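Local atomic coordinates of glutathione S-transferase (Rhodospirillum rubrum F11, PDB entry 4O7H), a protein that probably catalyses the conjugation of glutathione to electrophilic substrates. Residues 68-72 with 73-77. Numbering follows the deposited sequence.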
loop_
_atom_site.group_PDB
_atom_site.type_symbol
_atom_site.label_atom_id
_atom_site.label_comp_id
_atom_site.label_asym_id
_atom_site.label_seq_id
_atom_site.Cartn_x
_atom_site.Cartn_y
_atom_site.Cartn_z
ATOM N N CYS A 68 8.463 -7.892 2.732
ATOM C CA CYS A 68 8.333 -8.003 4.189
ATOM C C CYS A 68 7.544 -9.218 4.618
ATOM O O CYS A 68 7.956 -9.952 5.550
ATOM C CB CYS A 68 7.770 -6.720 4.758
ATOM S SG CYS A 68 8.961 -5.341 4.709
ATOM N N GLU A 69 6.460 -9.516 3.915
ATOM C CA GLU A 69 5.663 -10.684 4.285
ATOM C C GLU A 69 6.427 -11.960 3.928
ATOM O O GLU A 69 6.415 -12.921 4.704
ATOM C CB GLU A 69 4.326 -10.661 3.583
ATOM C CG GLU A 69 3.437 -9.501 3.976
ATOM C CD GLU A 69 2.901 -9.625 5.386
ATOM O OE1 GLU A 69 2.809 -10.743 5.921
ATOM O OE2 GLU A 69 2.589 -8.564 5.931
ATOM N N TYR A 70 7.140 -11.952 2.801
ATOM C CA TYR A 70 7.980 -13.071 2.392
ATOM C C TYR A 70 9.052 -13.291 3.447
ATOM O O TYR A 70 9.311 -14.449 3.852
ATOM C CB TYR A 70 8.635 -12.754 1.054
ATOM C CG TYR A 70 9.748 -13.700 0.679
ATOM C CD1 TYR A 70 9.480 -14.910 0.045
ATOM C CD2 TYR A 70 11.068 -13.369 0.952
ATOM C CE1 TYR A 70 10.531 -15.790 -0.320
ATOM C CE2 TYR A 70 12.106 -14.257 0.596
ATOM C CZ TYR A 70 11.830 -15.441 -0.006
ATOM O OH TYR A 70 12.879 -16.331 -0.345
ATOM N N LEU A 71 9.708 -12.239 3.908
ATOM C CA LEU A 71 10.775 -12.421 4.931
ATOM C C LEU A 71 10.230 -13.070 6.203
ATOM O O LEU A 71 10.910 -13.921 6.810
ATOM C CB LEU A 71 11.523 -11.137 5.252
ATOM C CG LEU A 71 12.321 -10.502 4.130
ATOM C CD1 LEU A 71 12.857 -9.165 4.609
ATOM C CD2 LEU A 71 13.429 -11.452 3.614
ATOM N N GLU A 72 9.013 -12.705 6.603
ATOM C CA GLU A 72 8.456 -13.252 7.831
ATOM C C GLU A 72 8.073 -14.723 7.618
ATOM O O GLU A 72 8.122 -15.532 8.561
ATOM C CB GLU A 72 7.268 -12.394 8.302
ATOM C CG GLU A 72 6.707 -12.762 9.671
ATOM C CD GLU A 72 7.454 -12.168 10.849
ATOM O OE1 GLU A 72 8.518 -11.518 10.687
ATOM O OE2 GLU A 72 6.905 -12.362 11.995
ATOM N N GLU A 73 7.717 -15.093 6.405
ATOM C CA GLU A 73 7.333 -16.480 6.075
ATOM C C GLU A 73 8.555 -17.377 6.014
ATOM O O GLU A 73 8.527 -18.536 6.501
ATOM C CB GLU A 73 6.574 -16.536 4.744
ATOM C CG GLU A 73 5.161 -15.989 4.846
ATOM C CD GLU A 73 4.472 -15.803 3.508
ATOM O OE1 GLU A 73 4.946 -16.341 2.490
ATOM O OE2 GLU A 73 3.411 -15.144 3.538
ATOM N N VAL A 74 9.611 -16.898 5.388
ATOM C CA VAL A 74 10.790 -17.771 5.121
ATOM C C VAL A 74 11.835 -17.710 6.233
ATOM O O VAL A 74 12.598 -18.667 6.440
ATOM C CB VAL A 74 11.365 -17.385 3.751
ATOM C CG1 VAL A 74 12.620 -18.171 3.431
ATOM C CG2 VAL A 74 10.306 -17.639 2.682
ATOM N N TYR A 75 11.898 -16.600 6.944
ATOM C CA TYR A 75 12.885 -16.334 7.982
ATOM C C TYR A 75 12.141 -15.821 9.228
ATOM O O TYR A 75 12.233 -14.647 9.581
ATOM C CB TYR A 75 13.912 -15.315 7.534
ATOM C CG TYR A 75 14.558 -15.607 6.209
ATOM C CD1 TYR A 75 15.577 -16.566 6.081
ATOM C CD2 TYR A 75 14.150 -14.951 5.077
ATOM C CE1 TYR A 75 16.149 -16.851 4.841
ATOM C CE2 TYR A 75 14.712 -15.237 3.834
ATOM C CZ TYR A 75 15.722 -16.170 3.721
ATOM O OH TYR A 75 16.279 -16.410 2.464
ATOM N N PRO A 76 11.382 -16.726 9.874
ATOM C CA PRO A 76 10.405 -16.313 10.879
ATOM C C PRO A 76 10.960 -15.679 12.125
ATOM O O PRO A 76 10.281 -14.829 12.731
ATOM C CB PRO A 76 9.610 -17.603 11.199
ATOM C CG PRO A 76 10.324 -18.725 10.519
ATOM C CD PRO A 76 11.217 -18.142 9.470
ATOM N N GLU A 77 12.184 -16.018 12.504
ATOM C CA GLU A 77 12.763 -15.445 13.714
ATOM C C GLU A 77 13.967 -14.610 13.381
ATOM O O GLU A 77 14.773 -15.047 12.538
ATOM C CB GLU A 77 13.171 -16.563 14.711
HETATM O O HOH W 1 3.475 -13.313 6.078
#
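V74 lays its CG2 methyl over one face of the Y70 ring, one helical turn away. CG2 stands 3.9 Å from the ring centroid of Y70, 26° off the normal, a CH-pi contact displaced toward the CE1 rim. Y70 reaches it because its CG lies anti to the backbone N (chi1 167°), which swings the ring toward the C-terminal end of the helix. This is the tight part of the contact: beside it L71 CD2 meets Y75 CD2 at 3.9 Å, while V74 CG1 lies over one face of the Y75 ring, toward its rim. The two tyrosine hydroxyls converge on E55, both hydrogen-bonded to its OE2, and Y75 OH also bonds R2. With an alanine at Y70, V74 CG2 would probably lose its aromatic partner and E55 OE2 one of its two tyrosine hydroxyls.

Backbone bonds document the end of the helix. V74 N reaches Y70 O at 2.9 Å, and Y75 N still bonds L71 O at 2.9 Å although the backbone of Y75 is no longer helical. One step on, at the loose, solvent-exposed side, P76 has no N-H to give; instead its CA approaches E72 O at 3.3 Å as a CA-H...O contact.

The E69–E73 flank is water-bridged. Their carboxylates stay 5.0 Å apart between E69 OE1 and E73 OE2, and one water bridges these two oxygens. Arginines probably offset this like charge: R92 pairs with E69, and R88 and R92 of the second subunit with E73.

Helix 64-74 thus ends at the dimer interface, with A85 of the second subunit against Y70, E73 and V74. On the inner side L71 packs on L20 of helix 11-22, Y161 of helix 161-175 and, with Y70, L53 of strand 52-54.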